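Local atomic coordinates of putative hemoglobin-like oxygen-binding protein (Pseudoalteromonas haloplanktis, PDB entry 4UUR), a protein that binds heme b through an axial histidine and, as a group II truncated hemoglobin, probably binds and carries oxygen. Residues Gly33-Ala38 and Val68-Leu73; Thr23-Leu28 and Gly78-Phe83; Thr116-Val121 and Gly129-Phe134. One frame throughout, in Å; residues are numbered along the deposited sequence.

Overall arrangement
All three contacts belong to one small, all-helical globin chain; contacts 1 and 3 are buried in its helical body, while contact 2 lies at the surface. Contact 2 spans widest: it joins helix 24-27 near the N-terminus to the loop after helix 63-76, and both segments of contact 1, on helices 31-45 and 63-76, fall between its two ends. Contact 3 follows, pairing helices 103-120 and 124-141. The centre of contact 1 lies about 9 Å from that of contact 2 and about 13 Å from that of contact 3. Leu73 meets Phe134, and Leu28 reaches Val121 and Leu130, so side chains of contact 3 pack against both other contacts. Phe69, Phe72 and Phe134 touch the heme.

Contact 1: residues Gly33-Ala38 and Val68-Leu73; sequences GALAIA and VFFEFL. With HEM (protoporphyrin IX containing Fe), chain C.
Leu35 lays its CD2 methyl over one face of the Phe70 ring, a CH-pi contact 3.9 Å from CD2 to the ring centroid and displaced from the ring centre toward CG. The same ring is met at its edge by Ala34 CB, 3.8 Å from Phe70 CE1, so neighbouring residues of helix 31-45 hold it from two directions. With CG anti to the backbone N (chi1 156°), Phe70 reaches across to helix 31-45, where its CD1 lies 3.5 Å from Leu35 N. Small residues let the backbones come close: Ala38 CB rests against Phe70 CB, and Ala38 CA faces the edge of the Phe69 ring, 3.9 Å from CD2. Leu73 CD1 meets Ile37 CG2 at 3.7 Å, the two side chains crossing at about a right angle, while Leu73 CG sits above the centre of the Phe69 ring. Between the side chains the contact is apolar. Phe69 lies between Ala38 and the heme, its CE1 4.0 Å from HEM CHD; Phe72 CE2 comes within 3.6 Å of HEM CAC, and Val68 CG1 lies near the propionate oxygen O1D. A water binds the iron, whose axial protein ligand is His96. Segments 33-38 and 68-73 cross at 135°, and this apolar packing behind heme-lining phenylalanines belongs to the truncated globin fold and its distal heme pocket.

Contact 2: residues Thr23-Leu28 and Gly78-Phe83; sequences TPYEIL and GGPDLF
A first torsion of -175° swings the Tyr25 ring away from its own backbone N and over the loop, and the second turns it so that one face meets the backbone at Gly79. Gly79 CA sits 3.5 Å above the plane of the Tyr25 ring, over its centre and only 7° off the normal, an almost vertical CH-pi contact. Further along the ring, Pro80 CD comes 3.8 Å from Tyr25 OH, the proline and tyrosine crossing at about a right angle. At the near end of the side chain, Tyr25 CB packs against the Gly78 carbonyl carbon at 3.9 Å. Both glycines matter here: a beta carbon on Gly79 would run into Tyr25 CE1, and one on Gly78 would crowd Thr23 CB and, at this positive phi, also press on the preceding carbonyl oxygen. Gly78 ends helix 63-76 in a Schellman motif, while across from it Thr23 starts helix 24-27 as its N-cap, so the contact sets the beginning of one globin helix against the end of another. Thr23 and Glu26 form a capping box. Thr23 OG1 accepts from Glu26 N at 3.1 Å, and in return Thr23 N gives a nearly straight bond (172°) to Glu26 OE1, 2.7 Å away, on its anti lone pair. Thr23 OG1 lies between its own backbone N and carbonyl carbon, turned toward the first turn of the helix. Outside the two segments, a backbone hydrogen bond between Tyr25 and Leu77 links the short helix to the residue just before Gly78, and Ser74 OG is bonded to the carbonyl oxygen of Pro80.

Contact 3: residues Thr116-Val121 and Gly129-Phe134; sequences TLDLEV and GLKQSF
Helix segments 116-120 and 129-134 run nearly antiparallel, at 157°, with their axes 10.7 Å apart, and the gap is filled by side chains. Leu117 reaches across with its CD1 methyl: CG is anti to the carbonyl carbon (chi1 -67°) and the second torsion is extended, and CD1 touches both Leu130 CB at 3.9 Å and Phe134 CD2 at 3.7 Å. Beside it, Val121 CG2 meets Leu130 CD1 at 4.2 Å. Phe134 also touches the heme, so Leu117 backs a wall of the pocket. On the more exposed flank, Lys131 stretches its chain out past Leu117, its CG 4.0 Å from Leu117 CD1. Its NZ then forms a salt bridge to Asp118 OD1 at 2.6 Å, meeting that oxygen on the syn side, 18° out of the carboxylate plane. Without the ammonium group and methylenes of Lys131, as with an alanine here, Asp118 would probably lose this cation and Leu117 one flank of its cover. The contact thus combines an apolar interior with one short charged link at its solvent-facing side, where the lysine's hydrocarbon chain adds to the packing and its charge probably helps stabilise the ionised aspartate.

Contact 1: residues Gly33-Ala38 and Val68-Leu73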
loop_
_atom_site.group_PDB
_atom_site.type_symbol
_atom_site.label_atom_id
_atom_site.label_comp_id
_atom_site.label_asym_id
_atom_site.label_seq_id
_atom_site.Cartn_x
_atom_site.Cartn_y
_atom_site.Cartn_z
ATOM N N GLY A 33 8.555 -10.843 1.449
ATOM C CA GLY A 33 7.109 -10.730 1.504
ATOM C C GLY A 33 6.635 -9.298 1.355
ATOM O O GLY A 33 5.699 -9.027 0.618
ATOM N N ALA A 34 7.251 -8.369 2.087
ATOM C CA ALA A 34 6.917 -6.945 1.955
ATOM C C ALA A 34 7.234 -6.420 0.555
ATOM O O ALA A 34 6.410 -5.761 -0.057
ATOM C CB ALA A 34 7.670 -6.148 2.978
ATOM N N LEU A 35 8.431 -6.726 0.058
ATOM C CA LEU A 35 8.807 -6.397 -1.323
ATOM C C LEU A 35 7.793 -6.905 -2.336
ATOM O O LEU A 35 7.380 -6.142 -3.186
ATOM C CB LEU A 35 10.147 -6.966 -1.739
ATOM C CG LEU A 35 11.341 -6.029 -1.950
ATOM C CD1 LEU A 35 12.338 -6.712 -2.904
ATOM C CD2 LEU A 35 10.965 -4.636 -2.456
ATOM N N ALA A 36 7.409 -8.176 -2.239
ATOM C CA ALA A 36 6.458 -8.762 -3.190
ATOM C C ALA A 36 5.105 -8.095 -3.165
ATOM O O ALA A 36 4.497 -7.971 -4.193
ATOM C CB ALA A 36 6.292 -10.267 -2.974
ATOM N N ILE A 37 4.619 -7.688 -2.002
ATOM C CA ILE A 37 3.357 -6.942 -1.913
ATOM C C ILE A 37 3.418 -5.540 -2.580
ATOM O O ILE A 37 2.501 -5.111 -3.334
ATOM C CB ILE A 37 2.902 -6.829 -0.451
ATOM C CG1 ILE A 37 2.475 -8.217 0.025
ATOM C CG2 ILE A 37 1.766 -5.806 -0.272
ATOM C CD1 ILE A 37 2.072 -8.289 1.483
ATOM N N ALA A 38 4.490 -4.831 -2.288
ATOM C CA ALA A 38 4.684 -3.498 -2.798
ATOM C C ALA A 38 4.754 -3.555 -4.320
ATOM O O ALA A 38 4.119 -2.763 -5.031
ATOM C CB ALA A 38 5.977 -2.919 -2.219
ATOM N N VAL A 68 9.996 3.155 -1.715
ATOM C CA VAL A 68 9.456 3.856 -0.542
ATOM C C VAL A 68 8.294 3.112 0.073
ATOM O O VAL A 68 8.258 2.924 1.276
ATOM C CB VAL A 68 9.034 5.293 -0.886
ATOM C CG1 VAL A 68 8.247 5.931 0.249
ATOM C CG2 VAL A 68 10.273 6.128 -1.158
ATOM N N PHE A 69 7.319 2.692 -0.741
ATOM C CA PHE A 69 6.163 1.955 -0.212
ATOM C C PHE A 69 6.635 0.689 0.492
ATOM O O PHE A 69 6.099 0.348 1.525
ATOM C CB PHE A 69 5.193 1.577 -1.328
ATOM C CG PHE A 69 3.887 1.007 -0.844
ATOM C CD1 PHE A 69 3.103 1.684 0.061
ATOM C CD2 PHE A 69 3.410 -0.160 -1.347
ATOM C CE1 PHE A 69 1.898 1.171 0.516
ATOM C CE2 PHE A 69 2.191 -0.659 -0.978
ATOM C CZ PHE A 69 1.430 -0.000 -0.032
ATOM N N PHE A 70 7.616 -0.007 -0.069
ATOM C CA PHE A 70 8.199 -1.187 0.593
ATOM C C PHE A 70 8.747 -0.837 1.983
ATOM O O PHE A 70 8.383 -1.481 2.991
ATOM C CB PHE A 70 9.324 -1.781 -0.251
ATOM C CG PHE A 70 10.317 -2.585 0.535
ATOM C CD1 PHE A 70 9.952 -3.796 1.120
ATOM C CD2 PHE A 70 11.636 -2.151 0.668
ATOM C CE1 PHE A 70 10.874 -4.545 1.842
ATOM C CE2 PHE A 70 12.565 -2.889 1.393
ATOM C CZ PHE A 70 12.179 -4.082 1.991
ATOM N N GLU A 71 9.610 0.188 2.020
ATOM C CA GLU A 71 10.155 0.715 3.259
ATOM C C GLU A 71 9.052 0.950 4.232
ATOM O O GLU A 71 9.191 0.620 5.401
ATOM C CB GLU A 71 10.918 2.026 3.019
ATOM C CG GLU A 71 12.324 1.830 2.488
ATOM C CD GLU A 71 12.844 3.007 1.663
ATOM O OE1 GLU A 71 12.431 4.192 1.809
ATOM O OE2 GLU A 71 13.688 2.730 0.814
ATOM N N PHE A 72 7.926 1.487 3.763
ATOM C CA PHE A 72 6.802 1.728 4.689
ATOM C C PHE A 72 6.222 0.446 5.215
ATOM O O PHE A 72 6.015 0.310 6.432
ATOM C CB PHE A 72 5.707 2.567 4.073
ATOM C CG PHE A 72 4.447 2.588 4.871
ATOM C CD1 PHE A 72 4.322 3.414 5.988
ATOM C CD2 PHE A 72 3.358 1.788 4.490
ATOM C CE1 PHE A 72 3.131 3.433 6.714
ATOM C CE2 PHE A 72 2.181 1.808 5.189
ATOM C CZ PHE A 72 2.060 2.631 6.306
ATOM N N LEU A 73 5.990 -0.492 4.299
ATOM C CA LEU A 73 5.422 -1.809 4.647
ATOM C C LEU A 73 6.311 -2.591 5.615
ATOM O O LEU A 73 5.803 -3.207 6.517
ATOM C CB LEU A 73 5.138 -2.664 3.400
ATOM C CG LEU A 73 3.951 -2.205 2.582
ATOM C CD1 LEU A 73 3.750 -3.134 1.389
ATOM C CD2 LEU A 73 2.717 -2.116 3.445
HETATM C CHA HEM C . 2.514 8.281 -1.749
HETATM C CHB HEM C . -1.909 8.168 -3.783
HETATM C CHC HEM C . -3.447 5.614 0.051
HETATM C CHD HEM C . 1.088 4.980 1.407
HETATM C C1A HEM C . 1.452 8.494 -2.608
HETATM C C2A HEM C . 1.519 9.230 -3.793
HETATM C C3A HEM C . 0.284 9.173 -4.368
HETATM C C4A HEM C . -0.576 8.419 -3.537
HETATM C CMA HEM C . -0.128 9.828 -5.681
HETATM C CAA HEM C . 2.712 9.968 -4.365
HETATM C CBA HEM C . 3.929 9.067 -4.571
HETATM C CGA HEM C . 4.824 9.444 -5.734
HETATM O O1A HEM C . 4.505 9.379 -6.939
HETATM O O2A HEM C . 5.982 9.791 -5.449
HETATM C C1B HEM C . -2.726 7.482 -2.869
HETATM C C2B HEM C . -4.150 7.412 -2.951
HETATM C C3B HEM C . -4.587 6.701 -1.863
HETATM C C4B HEM C . -3.380 6.398 -1.097
HETATM C CMB HEM C . -4.952 7.985 -4.107
HETATM C CAB HEM C . -5.899 6.259 -1.294
HETATM C CBB HEM C . -7.025 6.696 -1.755
HETATM C C1C HEM C . -2.344 5.114 0.732
HETATM C C2C HEM C . -2.353 4.164 1.766
HETATM C C3C HEM C . -1.045 4.016 2.159
HETATM C C4C HEM C . -0.258 4.844 1.323
HETATM C CMC HEM C . -3.604 3.511 2.337
HETATM C CAC HEM C . -0.440 3.128 3.177
HETATM C CBC HEM C . -1.130 2.171 3.786
HETATM C C1D HEM C . 1.778 5.883 0.660
HETATM C C2D HEM C . 3.193 6.130 0.925
HETATM C C3D HEM C . 3.579 7.036 0.053
HETATM C C4D HEM C . 2.399 7.358 -0.735
HETATM C CMD HEM C . 4.088 5.526 1.972
HETATM C CAD HEM C . 4.956 7.668 -0.042
HETATM C CBD HEM C . 4.849 8.980 0.742
HETATM C CGD HEM C . 6.165 9.756 0.865
HETATM O O1D HEM C . 7.187 9.432 0.241
HETATM O O2D HEM C . 6.267 10.759 1.599
HETATM N NA HEM C . 0.162 7.965 -2.491
HETATM N NB HEM C . -2.348 6.866 -1.767
HETATM N NC HEM C . -1.081 5.475 0.470
HETATM N ND HEM C . 1.353 6.589 -0.363
HETATM FE FE HEM C . -0.404 6.730 -1.022
HETATM O O HOH W 1 0.034 5.043 -2.352
#

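Contact 2: residues Thr23-Leu28 and Gly78-Phe83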
loop_
_atom_site.group_PDB
_atom_site.type_symbol
_atom_site.label_atom_id
_atom_site.label_comp_id
_atom_site.label_asym_id
_atom_site.label_seq_id
_atom_site.Cartn_x
_atom_site.Cartn_y
_atom_site.Cartn_z
ATOM N N THR A 23 4.255 -11.546 14.106
ATOM C CA THR A 23 3.840 -10.345 13.358
ATOM C C THR A 23 3.486 -10.660 11.905
ATOM O O THR A 23 3.951 -11.671 11.348
ATOM C CB THR A 23 4.958 -9.293 13.341
ATOM O OG1 THR A 23 6.113 -9.802 12.664
ATOM C CG2 THR A 23 5.347 -8.906 14.771
ATOM N N PRO A 24 2.663 -9.794 11.274
ATOM C CA PRO A 24 2.385 -9.897 9.848
ATOM C C PRO A 24 3.663 -10.009 9.025
ATOM O O PRO A 24 3.759 -10.841 8.124
ATOM C CB PRO A 24 1.634 -8.597 9.560
ATOM C CG PRO A 24 0.855 -8.380 10.800
ATOM C CD PRO A 24 1.838 -8.740 11.895
ATOM N N TYR A 25 4.658 -9.207 9.361
ATOM C CA TYR A 25 5.954 -9.288 8.710
ATOM C C TYR A 25 6.495 -10.688 8.783
ATOM O O TYR A 25 6.999 -11.217 7.784
ATOM C CB TYR A 25 6.910 -8.340 9.384
ATOM C CG TYR A 25 8.263 -8.218 8.746
ATOM C CD1 TYR A 25 8.432 -7.418 7.626
ATOM C CD2 TYR A 25 9.380 -8.839 9.296
ATOM C CE1 TYR A 25 9.664 -7.259 7.037
ATOM C CE2 TYR A 25 10.627 -8.690 8.714
ATOM C CZ TYR A 25 10.761 -7.898 7.590
ATOM O OH TYR A 25 11.968 -7.744 6.969
ATOM N N GLU A 26 6.403 -11.304 9.961
ATOM C CA GLU A 26 6.997 -12.644 10.142
ATOM C C GLU A 26 6.226 -13.696 9.335
ATOM O O GLU A 26 6.829 -14.453 8.601
ATOM C CB GLU A 26 7.069 -13.043 11.629
ATOM C CG GLU A 26 8.116 -12.276 12.453
ATOM C CD GLU A 26 7.950 -12.460 13.984
ATOM O OE1 GLU A 26 6.842 -12.213 14.559
ATOM O OE2 GLU A 26 8.963 -12.854 14.625
ATOM N N ILE A 27 4.906 -13.680 9.467
ATOM C CA ILE A 27 4.017 -14.585 8.796
ATOM C C ILE A 27 4.186 -14.535 7.269
ATOM O O ILE A 27 4.223 -15.563 6.624
ATOM C CB ILE A 27 2.554 -14.261 9.178
ATOM C CG1 ILE A 27 2.335 -14.532 10.667
ATOM C CG2 ILE A 27 1.560 -15.078 8.341
ATOM C CD1 ILE A 27 1.001 -14.045 11.179
ATOM N N LEU A 28 4.320 -13.331 6.705
ATOM C CA LEU A 28 4.526 -13.130 5.258
ATOM C C LEU A 28 5.949 -13.373 4.742
ATOM O O LEU A 28 6.201 -13.124 3.574
ATOM C CB LEU A 28 4.125 -11.708 4.879
ATOM C CG LEU A 28 2.681 -11.367 5.231
ATOM C CD1 LEU A 28 2.561 -9.868 5.329
ATOM C CD2 LEU A 28 1.696 -11.944 4.221
ATOM N N GLY A 78 5.790 -4.768 11.081
ATOM C CA GLY A 78 6.530 -5.170 12.271
ATOM C C GLY A 78 7.918 -5.608 11.953
ATOM O O GLY A 78 8.464 -6.367 12.684
ATOM N N GLY A 79 8.468 -5.209 10.820
ATOM C CA GLY A 79 9.870 -5.467 10.497
ATOM C C GLY A 79 10.637 -4.204 10.809
ATOM O O GLY A 79 10.138 -3.354 11.528
ATOM N N PRO A 80 11.848 -4.061 10.267
ATOM C CA PRO A 80 12.522 -2.782 10.428
ATOM C C PRO A 80 11.702 -1.584 9.918
ATOM O O PRO A 80 11.278 -1.585 8.767
ATOM C CB PRO A 80 13.807 -2.937 9.602
ATOM C CG PRO A 80 13.821 -4.297 9.026
ATOM C CD PRO A 80 12.675 -5.072 9.593
ATOM N N ASP A 81 11.463 -0.599 10.791
ATOM C CA ASP A 81 10.999 0.731 10.377
ATOM C C ASP A 81 12.034 1.241 9.445
ATOM O O ASP A 81 12.989 1.850 9.892
ATOM C CB ASP A 81 10.946 1.722 11.538
ATOM C CG ASP A 81 9.634 1.726 12.235
ATOM O OD1 ASP A 81 8.586 1.991 11.583
ATOM O OD2 ASP A 81 9.663 1.477 13.453
ATOM N N LEU A 82 11.888 0.957 8.162
ATOM C CA LEU A 82 12.835 1.458 7.195
ATOM C C LEU A 82 12.382 2.843 6.756
ATOM O O LEU A 82 13.205 3.676 6.392
ATOM C CB LEU A 82 12.924 0.511 6.010
ATOM C CG LEU A 82 13.595 -0.811 6.313
ATOM C CD1 LEU A 82 13.273 -1.787 5.210
ATOM C CD2 LEU A 82 15.102 -0.647 6.435
ATOM N N PHE A 83 11.071 3.060 6.788
ATOM C CA PHE A 83 10.456 4.341 6.426
ATOM C C PHE A 83 10.785 5.353 7.488
ATOM O O PHE A 83 11.495 6.316 7.206
ATOM C CB PHE A 83 8.925 4.227 6.292
ATOM C CG PHE A 83 8.259 5.469 5.741
ATOM C CD1 PHE A 83 7.872 6.500 6.577
ATOM C CD2 PHE A 83 8.021 5.599 4.370
ATOM C CE1 PHE A 83 7.265 7.636 6.066
ATOM C CE2 PHE A 83 7.411 6.735 3.851
ATOM C CZ PHE A 83 7.016 7.743 4.700
#

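Contact 3: residues Thr116-Val121 and Gly129-Phe134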
loop_
_atom_site.group_PDB
_atom_site.type_symbol
_atom_site.label_atom_id
_atom_site.label_comp_id
_atom_site.label_asym_id
_atom_site.label_seq_id
_atom_site.Cartn_x
_atom_site.Cartn_y
_atom_site.Cartn_z
ATOM N N THR A 116 -3.885 -7.737 -4.627
ATOM C CA THR A 116 -2.539 -8.038 -4.204
ATOM C C THR A 116 -2.539 -9.017 -3.018
ATOM O O THR A 116 -1.775 -9.984 -2.991
ATOM C CB THR A 116 -1.818 -6.724 -3.777
ATOM O OG1 THR A 116 -1.643 -5.894 -4.937
ATOM C CG2 THR A 116 -0.449 -6.988 -3.101
ATOM N N LEU A 117 -3.335 -8.708 -2.007
ATOM C CA LEU A 117 -3.378 -9.506 -0.786
ATOM C C LEU A 117 -3.966 -10.910 -1.004
ATOM O O LEU A 117 -3.448 -11.876 -0.423
ATOM C CB LEU A 117 -4.141 -8.779 0.319
ATOM C CG LEU A 117 -3.416 -7.517 0.801
ATOM C CD1 LEU A 117 -4.271 -6.745 1.769
ATOM C CD2 LEU A 117 -2.102 -7.842 1.438
ATOM N N ASP A 118 -4.971 -11.031 -1.870
ATOM C CA ASP A 118 -5.400 -12.359 -2.334
ATOM C C ASP A 118 -4.240 -13.176 -2.914
ATOM O O ASP A 118 -4.114 -14.378 -2.645
ATOM C CB ASP A 118 -6.535 -12.273 -3.392
ATOM C CG ASP A 118 -7.865 -11.905 -2.779
ATOM O OD1 ASP A 118 -7.919 -11.818 -1.538
ATOM O OD2 ASP A 118 -8.842 -11.638 -3.519
ATOM N N LEU A 119 -3.398 -12.559 -3.726
ATOM C CA LEU A 119 -2.337 -13.365 -4.316
ATOM C C LEU A 119 -1.147 -13.569 -3.369
ATOM O O LEU A 119 -0.422 -14.532 -3.510
ATOM C CB LEU A 119 -1.875 -12.771 -5.637
ATOM C CG LEU A 119 -2.809 -12.983 -6.817
ATOM C CD1 LEU A 119 -2.636 -11.887 -7.831
ATOM C CD2 LEU A 119 -2.594 -14.321 -7.449
ATOM N N GLU A 120 -0.938 -12.699 -2.397
ATOM C CA GLU A 120 0.370 -12.720 -1.658
ATOM C C GLU A 120 0.248 -13.314 -0.292
ATOM O O GLU A 120 1.237 -13.726 0.287
ATOM C CB GLU A 120 1.011 -11.308 -1.541
ATOM C CG GLU A 120 1.429 -10.698 -2.879
ATOM C CD GLU A 120 2.569 -11.473 -3.574
ATOM O OE1 GLU A 120 3.471 -12.001 -2.871
ATOM O OE2 GLU A 120 2.593 -11.553 -4.826
ATOM N N VAL A 121 -0.958 -13.317 0.257
ATOM C CA VAL A 121 -1.142 -13.740 1.634
ATOM C C VAL A 121 -1.943 -15.041 1.660
ATOM O O VAL A 121 -3.161 -15.055 1.392
ATOM C CB VAL A 121 -1.837 -12.670 2.469
ATOM C CG1 VAL A 121 -1.751 -13.014 3.970
ATOM C CG2 VAL A 121 -1.237 -11.295 2.210
ATOM N N GLY A 129 -7.554 -9.672 7.934
ATOM C CA GLY A 129 -7.022 -8.637 8.821
ATOM C C GLY A 129 -6.339 -7.498 8.061
ATOM O O GLY A 129 -6.606 -6.305 8.310
ATOM N N LEU A 130 -5.484 -7.845 7.106
ATOM C CA LEU A 130 -4.753 -6.797 6.355
ATOM C C LEU A 130 -5.681 -5.981 5.476
ATOM O O LEU A 130 -5.547 -4.763 5.413
ATOM C CB LEU A 130 -3.611 -7.371 5.552
ATOM C CG LEU A 130 -2.534 -7.978 6.438
ATOM C CD1 LEU A 130 -1.526 -8.776 5.610
ATOM C CD2 LEU A 130 -1.827 -6.904 7.254
ATOM N N LYS A 131 -6.651 -6.624 4.857
ATOM C CA LYS A 131 -7.600 -5.907 4.023
ATOM C C LYS A 131 -8.367 -4.834 4.790
ATOM O O LYS A 131 -8.606 -3.752 4.267
ATOM C CB LYS A 131 -8.631 -6.854 3.384
ATOM C CG LYS A 131 -8.172 -7.570 2.137
ATOM C CD LYS A 131 -9.228 -8.551 1.623
ATOM C CE LYS A 131 -8.740 -9.225 0.357
ATOM N NZ LYS A 131 -9.543 -10.393 -0.056
ATOM N N GLN A 132 -8.816 -5.175 5.996
ATOM C CA GLN A 132 -9.622 -4.257 6.813
ATOM C C GLN A 132 -8.744 -3.115 7.242
ATOM O O GLN A 132 -9.137 -1.986 7.079
ATOM C CB GLN A 132 -10.241 -4.957 8.039
ATOM C CG GLN A 132 -11.378 -5.915 7.668
ATOM C CD GLN A 132 -12.492 -5.205 6.900
ATOM O OE1 GLN A 132 -12.874 -4.100 7.257
ATOM N NE2 GLN A 132 -12.989 -5.822 5.825
ATOM N N SER A 133 -7.537 -3.411 7.722
ATOM C CA SER A 133 -6.652 -2.363 8.222
ATOM C C SER A 133 -6.116 -1.368 7.133
ATOM O O SER A 133 -6.051 -0.136 7.353
ATOM C CB SER A 133 -5.553 -2.960 9.069
ATOM O OG SER A 133 -4.692 -3.773 8.318
ATOM N N PHE A 134 -5.791 -1.891 5.952
ATOM C CA PHE A 134 -5.600 -1.042 4.754
ATOM C C PHE A 134 -6.873 -0.268 4.403
ATOM O O PHE A 134 -6.804 0.908 4.095
ATOM C CB PHE A 134 -5.195 -1.858 3.486
ATOM C CG PHE A 134 -3.738 -2.268 3.444
ATOM C CD1 PHE A 134 -2.738 -1.313 3.310
ATOM C CD2 PHE A 134 -3.375 -3.595 3.487
ATOM C CE1 PHE A 134 -1.403 -1.682 3.269
ATOM C CE2 PHE A 134 -2.043 -3.964 3.466
ATOM C CZ PHE A 134 -1.049 -3.024 3.338
#